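Local atomic coordinates of endonuclease PI-MtuI (PDB entry 2IMZ), a protein that probably excises itself from the RecA precursor by protein splicing and joins the flanking segments, as inteins do. Residues Ala42-Ser47 with Glu152-His157; Arg60-Ala65 with Val136-Leu141; Arg92-Arg97 with Leu132-Ile137. The protein carries 1 engineered substitution. All blocks are in the same frame, centred on the assembly; numbering follows the deposited sequence.

Overall arrangement
All three contacts hold the long strand 134-153 or the chain next to its ends, each by a different antiparallel neighbour of one sheet. Contacts 1 and 2 lie on opposite sides of the chain's centre, with centres about 26 Å apart. Contact 3 touches contact 2 and shares Val136 and Ile137 with it. All are partly buried. Contact 1 has no fully exposed touching residue, and its buried end carries two zinc ligands at the subunit interface. Contacts 2 and 3 have exposed arginines at their edges. Contact 2 pairs a bulged strand with the end of a hairpin, while contact 3 keeps the regular register. Contacts 1 and 2 each have an arginine-glutamate salt bridge.

Contact 1: residues Ala42-Ser47 with Glu152-His157; sequences ARPVVS and EVEELH. With ZN (zinc ion), chain C.
Val46 and Ser47 both face Glu152 across an antiparallel pair, which makes a classic beta bulge in the Hint fold of the intein. Val46 N donates to Glu152 O over 2.8 Å, and Glu152 N to Ser47 O over 3.0 Å. Beyond the bulge Glu154 N reaches Pro44 O, with the donor nearly in line with the carbonyl bond. The side chains of Ser47 and Glu152 lie against each other, CB to CB at 3.3 Å. From there Glu152 bends at chi2 (-54°), which turns its carboxylate away from the strand pair and onto the zinc ion, bound by OE1 at 2.2 Å. His157 adds ND1 at 2.0 Å. His167 of the second subunit is another ligand, and Glu152 OE2 makes a salt bridge with Lys74 of that subunit, so this end of the contact belongs to the dimer interface. Val153 N hydrogen-bonds to the aminosuccinimide at position 168, the modified C-terminal residue, which ties the strand to the splice-site end. Toward the Arg43 end, Val153 CG1 packs on Arg43 CB. Leu156 CD1 lies over one face of the Arg43 guanidinium. Glu155 approaches at the edge, its carboxylate plane turned only 23° from that of the arginine. In this salt bridge its OE1 accepts from both Arg43 NE, at 2.7 Å, and Arg43 NH2, at 2.8 Å, while Arg43 NH1 turns back to Ala42 O.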
ATOM      1  N   ALA A  42      -9.884  12.747  -7.826  1.00 13.12           N
ATOM      2  CA  ALA A  42      -8.665  13.487  -7.548  1.00 13.73           C
ATOM      3  C   ALA A  42      -8.435  13.398  -6.043  1.00 13.81           C
ATOM      4  O   ALA A  42      -9.307  13.754  -5.251  1.00 15.10           O
ATOM      5  CB  ALA A  42      -8.817  14.944  -7.970  1.00 13.77           C
ATOM      6  N   ARG A  43      -7.270  12.908  -5.646  1.00 14.30           N
ATOM      7  CA  ARG A  43      -6.949  12.788  -4.231  1.00 15.78           C
ATOM      8  C   ARG A  43      -5.537  13.312  -3.997  1.00 14.87           C
ATOM      9  O   ARG A  43      -4.645  13.121  -4.822  1.00 14.90           O
ATOM     10  CB  ARG A  43      -7.076  11.326  -3.778  1.00 15.36           C
ATOM     11  CG  ARG A  43      -8.523  10.837  -3.638  1.00 16.09           C
ATOM     12  CD  ARG A  43      -9.236  11.546  -2.481  1.00 17.41           C
ATOM     13  NE  ARG A  43     -10.598  11.063  -2.257  1.00 18.04           N
ATOM     14  CZ  ARG A  43     -11.666  11.451  -2.950  1.00 19.15           C
ATOM     15  NH1 ARG A  43     -11.547  12.340  -3.927  1.00 18.41           N
ATOM     16  NH2 ARG A  43     -12.864  10.959  -2.655  1.00 19.09           N
ATOM     17  N   PRO A  44      -5.320  13.993  -2.864  1.00 14.76           N
ATOM     18  CA  PRO A  44      -4.013  14.554  -2.527  1.00 14.65           C
ATOM     19  C   PRO A  44      -3.001  13.585  -1.923  1.00 14.58           C
ATOM     20  O   PRO A  44      -3.365  12.641  -1.218  1.00 13.24           O
ATOM     21  CB  PRO A  44      -4.374  15.670  -1.552  1.00 17.01           C
ATOM     22  CG  PRO A  44      -5.500  15.065  -0.790  1.00 17.38           C
ATOM     23  CD  PRO A  44      -6.340  14.421  -1.885  1.00 16.68           C
ATOM     24  N   VAL A  45      -1.728  13.826  -2.220  1.00 13.41           N
ATOM     25  CA  VAL A  45      -0.644  13.023  -1.675  1.00 13.83           C
ATOM     26  C   VAL A  45      -0.451  13.564  -0.260  1.00 15.85           C
ATOM     27  O   VAL A  45      -0.384  14.780  -0.069  1.00 16.52           O
ATOM     28  CB  VAL A  45       0.653  13.217  -2.486  1.00 11.97           C
ATOM     29  CG1 VAL A  45       1.820  12.513  -1.801  1.00 11.62           C
ATOM     30  CG2 VAL A  45       0.457  12.660  -3.897  1.00 13.42           C
ATOM     31  N   VAL A  46      -0.377  12.667   0.720  1.00 16.39           N
ATOM     32  CA  VAL A  46      -0.223  13.072   2.114  1.00 16.62           C
ATOM     33  C   VAL A  46       1.059  12.584   2.784  1.00 17.26           C
ATOM     34  O   VAL A  46       1.407  13.043   3.874  1.00 18.37           O
ATOM     35  CB  VAL A  46      -1.441  12.616   2.946  1.00 16.58           C
ATOM     36  CG1 VAL A  46      -2.682  13.367   2.483  1.00 17.15           C
ATOM     37  CG2 VAL A  46      -1.651  11.117   2.799  1.00 15.59           C
ATOM     38  N   SER A  47       1.759  11.658   2.135  1.00 16.29           N
ATOM     39  CA  SER A  47       3.017  11.127   2.661  1.00 17.70           C
ATOM     40  C   SER A  47       3.985  10.895   1.510  1.00 16.89           C
ATOM     41  O   SER A  47       3.565  10.576   0.394  1.00 16.07           O
ATOM     42  CB  SER A  47       2.793   9.809   3.407  1.00 21.20           C
ATOM     43  OG  SER A  47       1.929   9.979   4.512  1.00 23.67           O
ATOM     44  N   GLU A 152       1.803   8.285  -0.519  1.00 13.95           N
ATOM     45  CA  GLU A 152       0.552   7.908   0.126  1.00 12.80           C
ATOM     46  C   GLU A 152      -0.497   8.882  -0.373  1.00 12.99           C
ATOM     47  O   GLU A 152      -0.306  10.099  -0.314  1.00 12.46           O
ATOM     48  CB  GLU A 152       0.631   7.991   1.652  1.00 14.75           C
ATOM     49  CG  GLU A 152       1.148   6.731   2.321  1.00 17.78           C
ATOM     50  CD  GLU A 152       0.375   5.480   1.919  1.00 14.17           C
ATOM     51  OE1 GLU A 152      -0.864   5.413   2.120  1.00 18.23           O
ATOM     52  OE2 GLU A 152       1.016   4.553   1.396  1.00 19.38           O
ATOM     53  N   VAL A 153      -1.593   8.326  -0.874  1.00 13.01           N
ATOM     54  CA  VAL A 153      -2.707   9.092  -1.413  1.00 13.76           C
ATOM     55  C   VAL A 153      -3.880   8.984  -0.453  1.00 14.10           C
ATOM     56  O   VAL A 153      -4.342   7.889  -0.135  1.00 13.87           O
ATOM     57  CB  VAL A 153      -3.125   8.546  -2.799  1.00 12.83           C
ATOM     58  CG1 VAL A 153      -4.327   9.316  -3.335  1.00 13.13           C
ATOM     59  CG2 VAL A 153      -1.954   8.658  -3.769  1.00 14.59           C
ATOM     60  N   GLU A 154      -4.359  10.132   0.008  1.00 15.05           N
ATOM     61  CA  GLU A 154      -5.470  10.162   0.944  1.00 16.82           C
ATOM     62  C   GLU A 154      -6.674   9.317   0.532  1.00 16.80           C
ATOM     63  O   GLU A 154      -7.080   9.309  -0.634  1.00 14.68           O
ATOM     64  CB  GLU A 154      -5.920  11.604   1.163  1.00 20.81           C
ATOM     65  CG  GLU A 154      -7.185  11.733   1.988  1.00 26.20           C
ATOM     66  CD  GLU A 154      -7.707  13.150   2.011  1.00 29.65           C
ATOM     67  OE1 GLU A 154      -7.063  14.006   2.647  1.00 31.08           O
ATOM     68  OE2 GLU A 154      -8.755  13.408   1.382  1.00 35.10           O
ATOM     69  N   GLU A 155      -7.216   8.604   1.517  1.00 14.75           N
ATOM     70  CA  GLU A 155      -8.404   7.764   1.380  1.00 14.93           C
ATOM     71  C   GLU A 155      -8.398   6.543   0.457  1.00 15.91           C
ATOM     72  O   GLU A 155      -8.632   5.420   0.910  1.00 15.31           O
ATOM     73  CB  GLU A 155      -9.615   8.646   1.023  1.00 17.59           C
ATOM     74  CG  GLU A 155     -10.931   7.869   0.882  1.00 17.68           C
ATOM     75  CD  GLU A 155     -12.107   8.739   0.457  1.00 23.27           C
ATOM     76  OE1 GLU A 155     -11.937   9.595  -0.435  1.00 23.29           O
ATOM     77  OE2 GLU A 155     -13.215   8.552   1.005  1.00 25.66           O
ATOM     78  N   LEU A 156      -8.131   6.750  -0.829  1.00 13.52           N
ATOM     79  CA  LEU A 156      -8.191   5.657  -1.791  1.00 13.90           C
ATOM     80  C   LEU A 156      -6.979   4.740  -1.929  1.00 13.66           C
ATOM     81  O   LEU A 156      -7.105   3.634  -2.446  1.00 12.50           O
ATOM     82  CB  LEU A 156      -8.600   6.214  -3.154  1.00 13.09           C
ATOM     83  CG  LEU A 156      -9.942   6.957  -3.076  1.00 15.96           C
ATOM     84  CD1 LEU A 156     -10.324   7.509  -4.444  1.00 13.87           C
ATOM     85  CD2 LEU A 156     -11.019   6.003  -2.572  1.00 14.67           C
ATOM     86  N   HIS A 157      -5.815   5.195  -1.481  1.00 13.19           N
ATOM     87  CA  HIS A 157      -4.616   4.365  -1.521  1.00 12.86           C
ATOM     88  C   HIS A 157      -4.185   3.842  -2.884  1.00 12.99           C
ATOM     89  O   HIS A 157      -3.581   2.773  -2.980  1.00 12.11           O
ATOM     90  CB  HIS A 157      -4.788   3.185  -0.558  1.00 15.32           C
ATOM     91  CG  HIS A 157      -4.778   3.586   0.883  1.00 14.93           C
ATOM     92  ND1 HIS A 157      -3.612   3.843   1.572  1.00 15.12           N
ATOM     93  CD2 HIS A 157      -5.791   3.832   1.750  1.00 17.74           C
ATOM     94  CE1 HIS A 157      -3.908   4.232   2.801  1.00 14.92           C
ATOM     95  NE2 HIS A 157      -5.222   4.235   2.933  1.00 16.33           N
TER
HETATM   96 ZN    ZN C 501      -1.703   3.624   1.172  1.00 15.40          ZN

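Contact 2: residues Arg60-Ala65 with Val136-Leu141; sequences RIAGGA and VIREVL
Arg60 and Glu139 form a salt bridge across the strands. Arg60 NE donates to Glu139 OE1 over 3.0 Å, with an N-H...O angle of 160°. NH2 of Arg60 reaches the same oxygen at 3.3 Å, so the arginine grips side-on with two nitrogens on one atom. OE1 lies in the guanidinium plane, but the carboxylate is turned about 80° to it. The two nitrogens approach on the anti side and from opposite faces of the carboxylate. Arg60 is extended as far as CD and then bends at chi3 (61°), which brings NE round to the glutamate.

The backbone bonds come next. Arg60 N donates to Glu139 O at 2.9 Å. Arg60 O receives Arg138 N at 2.7 Å, and more weakly Glu139 N. Arg138 and Glu139 therefore both face Arg60, a classic beta bulge in strand 134-153. Past it, Ala62 N bonds Val136 O at 2.9 Å.

Ala62 stands in the type II turn from Ile61 to Gly64, closed by Gly64 N to Ile61 O. Ile61 N also pairs with Ala65 O, so the turn carries the chain from strand 54-61 into strand 66-69. Gly63 and Gly64 both have positive phi.

Arg138 folds along the turn. Its CB lies over one face of the Arg60 guanidinium, offset toward the rim. Its CG presses on Ala62 N at 3.3 Å. Ala62 CB also meets Val136 CG2. On the other face of the sheet, Ile61 CD1 touches Ile137 CG1 at 4.1 Å, and the two side chains cross at a slant. This face is buried: Ile61 also rests on Gln95, and Ile137 on Leu87 and Val93.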
ATOM      1  N   ARG A  60       6.474  -1.759 -20.612  1.00 12.39           N
ATOM      2  CA  ARG A  60       6.102  -0.760 -21.606  1.00 10.97           C
ATOM      3  C   ARG A  60       4.648  -1.041 -21.934  1.00 13.44           C
ATOM      4  O   ARG A  60       4.294  -2.138 -22.362  1.00 12.90           O
ATOM      5  CB  ARG A  60       6.961  -0.860 -22.872  1.00 12.60           C
ATOM      6  CG  ARG A  60       6.697   0.291 -23.844  1.00 13.66           C
ATOM      7  CD  ARG A  60       7.817   0.432 -24.871  1.00 13.73           C
ATOM      8  NE  ARG A  60       7.961  -0.766 -25.691  1.00 15.27           N
ATOM      9  CZ  ARG A  60       7.162  -1.091 -26.702  1.00 17.49           C
ATOM     10  NH1 ARG A  60       6.147  -0.304 -27.035  1.00 16.53           N
ATOM     11  NH2 ARG A  60       7.376  -2.213 -27.378  1.00 17.53           N
ATOM     12  N   ILE A  61       3.810  -0.034 -21.723  1.00  9.72           N
ATOM     13  CA  ILE A  61       2.377  -0.147 -21.938  1.00 12.28           C
ATOM     14  C   ILE A  61       1.995   0.311 -23.337  1.00 12.34           C
ATOM     15  O   ILE A  61       2.702   1.119 -23.938  1.00 11.70           O
ATOM     16  CB  ILE A  61       1.632   0.724 -20.898  1.00 12.78           C
ATOM     17  CG1 ILE A  61       2.213   0.464 -19.503  1.00 13.03           C
ATOM     18  CG2 ILE A  61       0.134   0.450 -20.941  1.00 12.79           C
ATOM     19  CD1 ILE A  61       2.184  -0.992 -19.057  1.00 13.23           C
ATOM     20  N   ALA A  62       0.890  -0.219 -23.865  1.00 13.45           N
ATOM     21  CA  ALA A  62       0.429   0.200 -25.188  1.00 14.02           C
ATOM     22  C   ALA A  62       0.299   1.718 -25.096  1.00 12.97           C
ATOM     23  O   ALA A  62      -0.252   2.240 -24.128  1.00 14.28           O
ATOM     24  CB  ALA A  62      -0.926  -0.436 -25.510  1.00 16.28           C
ATOM     25  N   GLY A  63       0.813   2.427 -26.094  1.00 13.35           N
ATOM     26  CA  GLY A  63       0.758   3.880 -26.051  1.00 12.51           C
ATOM     27  C   GLY A  63       2.162   4.419 -25.848  1.00 10.59           C
ATOM     28  O   GLY A  63       2.461   5.560 -26.197  1.00 12.17           O
ATOM     29  N   GLY A  64       3.027   3.605 -25.251  1.00 11.87           N
ATOM     30  CA  GLY A  64       4.405   4.030 -25.079  1.00 11.27           C
ATOM     31  C   GLY A  64       4.966   4.310 -23.701  1.00 10.88           C
ATOM     32  O   GLY A  64       6.187   4.392 -23.563  1.00 10.90           O
ATOM     33  N   ALA A  65       4.117   4.467 -22.691  1.00 11.93           N
ATOM     34  CA  ALA A  65       4.627   4.748 -21.349  1.00 12.44           C
ATOM     35  C   ALA A  65       5.345   3.515 -20.813  1.00 12.92           C
ATOM     36  O   ALA A  65       5.008   2.393 -21.172  1.00 12.17           O
ATOM     37  CB  ALA A  65       3.484   5.137 -20.417  1.00 11.40           C
ATOM     38  N   VAL A 136      -2.952  -3.134 -22.853  1.00 14.90           N
ATOM     39  CA  VAL A 136      -2.037  -4.258 -22.780  1.00 15.47           C
ATOM     40  C   VAL A 136      -0.578  -3.865 -22.611  1.00 14.88           C
ATOM     41  O   VAL A 136      -0.161  -2.765 -22.984  1.00 14.95           O
ATOM     42  CB  VAL A 136      -2.146  -5.150 -24.041  1.00 16.16           C
ATOM     43  CG1 VAL A 136      -3.554  -5.700 -24.162  1.00 19.28           C
ATOM     44  CG2 VAL A 136      -1.773  -4.353 -25.287  1.00 16.91           C
ATOM     45  N   ILE A 137       0.186  -4.779 -22.024  1.00 14.86           N
ATOM     46  CA  ILE A 137       1.616  -4.598 -21.826  1.00 14.19           C
ATOM     47  C   ILE A 137       2.262  -5.003 -23.150  1.00 16.35           C
ATOM     48  O   ILE A 137       2.042  -6.114 -23.643  1.00 15.38           O
ATOM     49  CB  ILE A 137       2.139  -5.507 -20.696  1.00 14.21           C
ATOM     50  CG1 ILE A 137       1.580  -5.030 -19.351  1.00 13.06           C
ATOM     51  CG2 ILE A 137       3.658  -5.498 -20.673  1.00 11.34           C
ATOM     52  CD1 ILE A 137       1.840  -5.984 -18.205  1.00 18.31           C
ATOM     53  N   ARG A 138       3.047  -4.101 -23.730  1.00 14.84           N
ATOM     54  CA  ARG A 138       3.693  -4.372 -25.011  1.00 16.56           C
ATOM     55  C   ARG A 138       5.052  -5.043 -24.848  1.00 16.37           C
ATOM     56  O   ARG A 138       5.503  -5.770 -25.735  1.00 17.54           O
ATOM     57  CB  ARG A 138       3.883  -3.065 -25.795  1.00 17.25           C
ATOM     58  CG  ARG A 138       2.639  -2.185 -25.893  1.00 22.11           C
ATOM     59  CD  ARG A 138       1.925  -2.254 -27.240  1.00 27.71           C
ATOM     60  NE  ARG A 138       1.332  -3.554 -27.504  1.00 27.19           N
ATOM     61  CZ  ARG A 138       0.283  -3.758 -28.299  1.00 28.06           C
ATOM     62  NH1 ARG A 138      -0.309  -2.744 -28.918  1.00 27.31           N
ATOM     63  NH2 ARG A 138      -0.181  -4.985 -28.471  1.00 23.71           N
ATOM     64  N   GLU A 139       5.707  -4.806 -23.715  1.00 16.95           N
ATOM     65  CA  GLU A 139       7.031  -5.365 -23.499  1.00 17.35           C
ATOM     66  C   GLU A 139       7.459  -5.377 -22.033  1.00 17.83           C
ATOM     67  O   GLU A 139       7.140  -4.463 -21.274  1.00 17.29           O
ATOM     68  CB  GLU A 139       8.040  -4.556 -24.324  1.00 19.86           C
ATOM     69  CG  GLU A 139       9.497  -4.934 -24.141  1.00 23.02           C
ATOM     70  CD  GLU A 139      10.436  -4.009 -24.899  1.00 25.33           C
ATOM     71  OE1 GLU A 139       9.956  -3.043 -25.537  1.00 25.17           O
ATOM     72  OE2 GLU A 139      11.660  -4.243 -24.851  1.00 27.18           O
ATOM     73  N   VAL A 140       8.174  -6.429 -21.642  1.00 15.82           N
ATOM     74  CA  VAL A 140       8.692  -6.549 -20.282  1.00 16.97           C
ATOM     75  C   VAL A 140      10.203  -6.345 -20.371  1.00 18.11           C
ATOM     76  O   VAL A 140      10.891  -7.057 -21.109  1.00 19.44           O
ATOM     77  CB  VAL A 140       8.393  -7.938 -19.678  1.00 17.07           C
ATOM     78  CG1 VAL A 140       9.055  -8.066 -18.311  1.00 16.41           C
ATOM     79  CG2 VAL A 140       6.885  -8.137 -19.555  1.00 17.05           C
ATOM     80  N   LEU A 141      10.713  -5.362 -19.633  1.00 17.49           N
ATOM     81  CA  LEU A 141      12.139  -5.046 -19.648  1.00 19.92           C
ATOM     82  C   LEU A 141      12.893  -5.655 -18.471  1.00 21.34           C
ATOM     83  O   LEU A 141      12.356  -5.777 -17.369  1.00 20.17           O
ATOM     84  CB  LEU A 141      12.350  -3.527 -19.653  1.00 20.60           C
ATOM     85  CG  LEU A 141      11.855  -2.714 -20.855  1.00 22.36           C
ATOM     86  CD1 LEU A 141      12.498  -3.242 -22.124  1.00 25.93           C
ATOM     87  CD2 LEU A 141      10.341  -2.782 -20.953  1.00 25.16           C
TER

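Contact 3: residues Arg92-Arg97 with Leu132-Ile137; sequences RVAQPR and LRYSVI
Val93 and Ser135 form a hydrogen-bonded antiparallel pair, flanked by the non-hydrogen-bonded pairs Arg92-Val136 and Ala94-Tyr134. This regular pairing joins strand 92-94 to the start of strand 134-153 in the Hint fold. Val93 N donates to Ser135 O at 2.8 Å, and Ser135 N returns to Val93 O at 2.9 Å. Gln95 N donates to Arg133 O, continuing the pairing.

Among side-chain polar contacts, Arg97 NH2 donates to Ser135 OG over 2.7 Å, with OG 17° out of the guanidinium plane. Arg133 CB lies over one face of that guanidinium. Arg97 NH1 lies over one face of the Arg133 guanidinium, toward the rim, so two like charges come close. A water links Arg133 NH1 to Arg97 O.

Apolar contacts follow the two faces. On one, Leu132 CD1 presses on Ala94 CB at 3.5 Å, a tight fit, and Tyr134 CE1 approaches the same CB. Arg92 CG meets Val136 CG1 at 3.6 Å, while the Arg92 guanidinium makes a salt bridge with Glu78. On the other, Val93 CG1 meets Ile137 CD1, the side chains crossing at about a right angle.

Strand 164-166 packs on Val93, Ala94, Pro96 and Leu132, strand 74-77 on Val93 and Ala94, and Ile61 of strand 54-61 on Ser135.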
ATOM      1  N   ARG A  92      -3.400  -7.238 -19.491  1.00 15.94           N
ATOM      2  CA  ARG A  92      -3.999  -5.915 -19.460  1.00 15.47           C
ATOM      3  C   ARG A  92      -3.879  -5.281 -18.079  1.00 15.64           C
ATOM      4  O   ARG A  92      -3.946  -5.968 -17.052  1.00 14.49           O
ATOM      5  CB  ARG A  92      -5.473  -5.984 -19.883  1.00 18.18           C
ATOM      6  CG  ARG A  92      -5.669  -6.414 -21.335  1.00 21.62           C
ATOM      7  CD  ARG A  92      -7.131  -6.357 -21.768  1.00 25.87           C
ATOM      8  NE  ARG A  92      -7.959  -7.375 -21.129  1.00 30.96           N
ATOM      9  CZ  ARG A  92      -7.867  -8.682 -21.367  1.00 33.11           C
ATOM     10  NH1 ARG A  92      -6.976  -9.146 -22.232  1.00 34.86           N
ATOM     11  NH2 ARG A  92      -8.676  -9.528 -20.744  1.00 35.14           N
ATOM     12  N   VAL A  93      -3.669  -3.971 -18.064  1.00 13.18           N
ATOM     13  CA  VAL A  93      -3.559  -3.227 -16.816  1.00 12.38           C
ATOM     14  C   VAL A  93      -4.501  -2.039 -16.896  1.00 12.87           C
ATOM     15  O   VAL A  93      -4.851  -1.591 -17.986  1.00 15.29           O
ATOM     16  CB  VAL A  93      -2.110  -2.723 -16.556  1.00 12.48           C
ATOM     17  CG1 VAL A  93      -1.167  -3.914 -16.405  1.00 13.63           C
ATOM     18  CG2 VAL A  93      -1.648  -1.812 -17.684  1.00 15.03           C
ATOM     19  N   ALA A  94      -4.928  -1.542 -15.740  1.00 11.88           N
ATOM     20  CA  ALA A  94      -5.840  -0.402 -15.694  1.00 13.68           C
ATOM     21  C   ALA A  94      -5.143   0.878 -16.144  1.00 14.36           C
ATOM     22  O   ALA A  94      -4.111   1.259 -15.589  1.00 13.41           O
ATOM     23  CB  ALA A  94      -6.384  -0.231 -14.277  1.00 12.73           C
ATOM     24  N   GLN A  95      -5.716   1.531 -17.152  1.00 14.59           N
ATOM     25  CA  GLN A  95      -5.174   2.777 -17.699  1.00 14.95           C
ATOM     26  C   GLN A  95      -6.318   3.760 -17.920  1.00 17.16           C
ATOM     27  O   GLN A  95      -7.037   3.679 -18.918  1.00 17.77           O
ATOM     28  CB  GLN A  95      -4.462   2.518 -19.031  1.00 18.03           C
ATOM     29  CG  GLN A  95      -3.984   3.795 -19.731  1.00 21.24           C
ATOM     30  CD  GLN A  95      -3.428   3.537 -21.119  1.00 25.30           C
ATOM     31  OE1 GLN A  95      -2.226   3.322 -21.295  1.00 25.51           O
ATOM     32  NE2 GLN A  95      -4.306   3.550 -22.117  1.00 25.16           N
ATOM     33  N   PRO A  96      -6.509   4.697 -16.982  1.00 17.14           N
ATOM     34  CA  PRO A  96      -7.578   5.694 -17.090  1.00 17.65           C
ATOM     35  C   PRO A  96      -7.435   6.584 -18.321  1.00 18.16           C
ATOM     36  O   PRO A  96      -6.338   7.031 -18.649  1.00 18.55           O
ATOM     37  CB  PRO A  96      -7.441   6.479 -15.789  1.00 17.85           C
ATOM     38  CG  PRO A  96      -6.942   5.437 -14.831  1.00 17.05           C
ATOM     39  CD  PRO A  96      -5.884   4.745 -15.649  1.00 18.66           C
ATOM     40  N   ARG A  97      -8.546   6.834 -19.005  1.00 17.11           N
ATOM     41  CA  ARG A  97      -8.526   7.682 -20.191  1.00 18.44           C
ATOM     42  C   ARG A  97      -9.769   8.556 -20.231  1.00 17.65           C
ATOM     43  O   ARG A  97     -10.846   8.126 -19.822  1.00 16.79           O
ATOM     44  CB  ARG A  97      -8.510   6.845 -21.472  1.00 23.00           C
ATOM     45  CG  ARG A  97      -7.469   5.745 -21.553  1.00 27.17           C
ATOM     46  CD  ARG A  97      -7.690   4.971 -22.842  1.00 31.43           C
ATOM     47  NE  ARG A  97      -7.102   3.635 -22.817  1.00 35.62           N
ATOM     48  CZ  ARG A  97      -7.412   2.678 -23.684  1.00 38.17           C
ATOM     49  NH1 ARG A  97      -8.303   2.915 -24.637  1.00 40.07           N
ATOM     50  NH2 ARG A  97      -6.839   1.485 -23.599  1.00 39.41           N
ATOM     51  N   LEU A 132     -12.108   4.348 -16.227  1.00 18.52           N
ATOM     52  CA  LEU A 132     -11.156   3.261 -16.061  1.00 19.52           C
ATOM     53  C   LEU A 132     -11.214   2.372 -17.298  1.00 19.84           C
ATOM     54  O   LEU A 132     -12.239   1.759 -17.588  1.00 20.76           O
ATOM     55  CB  LEU A 132     -11.490   2.448 -14.806  1.00 22.68           C
ATOM     56  CG  LEU A 132     -10.525   1.324 -14.421  1.00 26.75           C
ATOM     57  CD1 LEU A 132      -9.136   1.890 -14.186  1.00 28.48           C
ATOM     58  CD2 LEU A 132     -11.031   0.633 -13.162  1.00 28.06           C
ATOM     59  N   ARG A 133     -10.114   2.331 -18.041  1.00 18.89           N
ATOM     60  CA  ARG A 133     -10.020   1.514 -19.246  1.00 19.97           C
ATOM     61  C   ARG A 133      -8.849   0.566 -19.038  1.00 19.80           C
ATOM     62  O   ARG A 133      -8.124   0.678 -18.051  1.00 17.71           O
ATOM     63  CB  ARG A 133      -9.754   2.392 -20.473  1.00 21.07           C
ATOM     64  CG  ARG A 133     -10.760   3.522 -20.672  1.00 24.36           C
ATOM     65  CD  ARG A 133     -12.147   2.984 -20.976  1.00 27.21           C
ATOM     66  NE  ARG A 133     -12.175   2.215 -22.216  1.00 29.95           N
ATOM     67  CZ  ARG A 133     -12.009   2.735 -23.428  1.00 32.09           C
ATOM     68  NH1 ARG A 133     -11.800   4.036 -23.576  1.00 35.68           N
ATOM     69  NH2 ARG A 133     -12.051   1.951 -24.498  1.00 34.21           N
ATOM     70  N   TYR A 134      -8.655  -0.360 -19.968  1.00 19.51           N
ATOM     71  CA  TYR A 134      -7.562  -1.308 -19.852  1.00 21.61           C
ATOM     72  C   TYR A 134      -6.677  -1.278 -21.085  1.00 21.48           C
ATOM     73  O   TYR A 134      -7.158  -1.105 -22.207  1.00 23.46           O
ATOM     74  CB  TYR A 134      -8.121  -2.714 -19.620  1.00 23.58           C
ATOM     75  CG  TYR A 134      -8.758  -2.873 -18.257  1.00 25.11           C
ATOM     76  CD1 TYR A 134      -7.977  -3.110 -17.125  1.00 25.87           C
ATOM     77  CD2 TYR A 134     -10.133  -2.730 -18.088  1.00 26.38           C
ATOM     78  CE1 TYR A 134      -8.546  -3.197 -15.859  1.00 26.90           C
ATOM     79  CE2 TYR A 134     -10.716  -2.814 -16.824  1.00 27.55           C
ATOM     80  CZ  TYR A 134      -9.916  -3.046 -15.715  1.00 28.30           C
ATOM     81  OH  TYR A 134     -10.485  -3.125 -14.462  1.00 30.53           O
ATOM     82  N   SER A 135      -5.376  -1.421 -20.865  1.00 19.74           N
ATOM     83  CA  SER A 135      -4.406  -1.420 -21.950  1.00 17.69           C
ATOM     84  C   SER A 135      -3.442  -2.574 -21.751  1.00 16.80           C
ATOM     85  O   SER A 135      -3.145  -2.951 -20.619  1.00 15.37           O
ATOM     86  CB  SER A 135      -3.638  -0.099 -21.979  1.00 20.23           C
ATOM     87  OG  SER A 135      -4.496   0.966 -22.346  1.00 22.20           O
ATOM     88  N   VAL A 136      -2.952  -3.134 -22.853  1.00 14.90           N
ATOM     89  CA  VAL A 136      -2.037  -4.258 -22.780  1.00 15.47           C
ATOM     90  C   VAL A 136      -0.578  -3.865 -22.611  1.00 14.88           C
ATOM     91  O   VAL A 136      -0.161  -2.765 -22.984  1.00 14.95           O
ATOM     92  CB  VAL A 136      -2.146  -5.150 -24.041  1.00 16.16           C
ATOM     93  CG1 VAL A 136      -3.554  -5.700 -24.162  1.00 19.28           C
ATOM     94  CG2 VAL A 136      -1.773  -4.353 -25.287  1.00 16.91           C
ATOM     95  N   ILE A 137       0.186  -4.779 -22.024  1.00 14.86           N
ATOM     96  CA  ILE A 137       1.616  -4.598 -21.826  1.00 14.19           C
ATOM     97  C   ILE A 137       2.262  -5.003 -23.150  1.00 16.35           C
ATOM     98  O   ILE A 137       2.042  -6.114 -23.643  1.00 15.38           O
ATOM     99  CB  ILE A 137       2.139  -5.507 -20.696  1.00 14.21           C
ATOM    100  CG1 ILE A 137       1.580  -5.030 -19.351  1.00 13.06           C
ATOM    101  CG2 ILE A 137       3.658  -5.498 -20.673  1.00 11.34           C
ATOM    102  CD1 ILE A 137       1.840  -5.984 -18.205  1.00 18.31           C
TER
HETATM  103  O   HOH W   1     -12.343   6.824 -21.966  1.00 29.11           O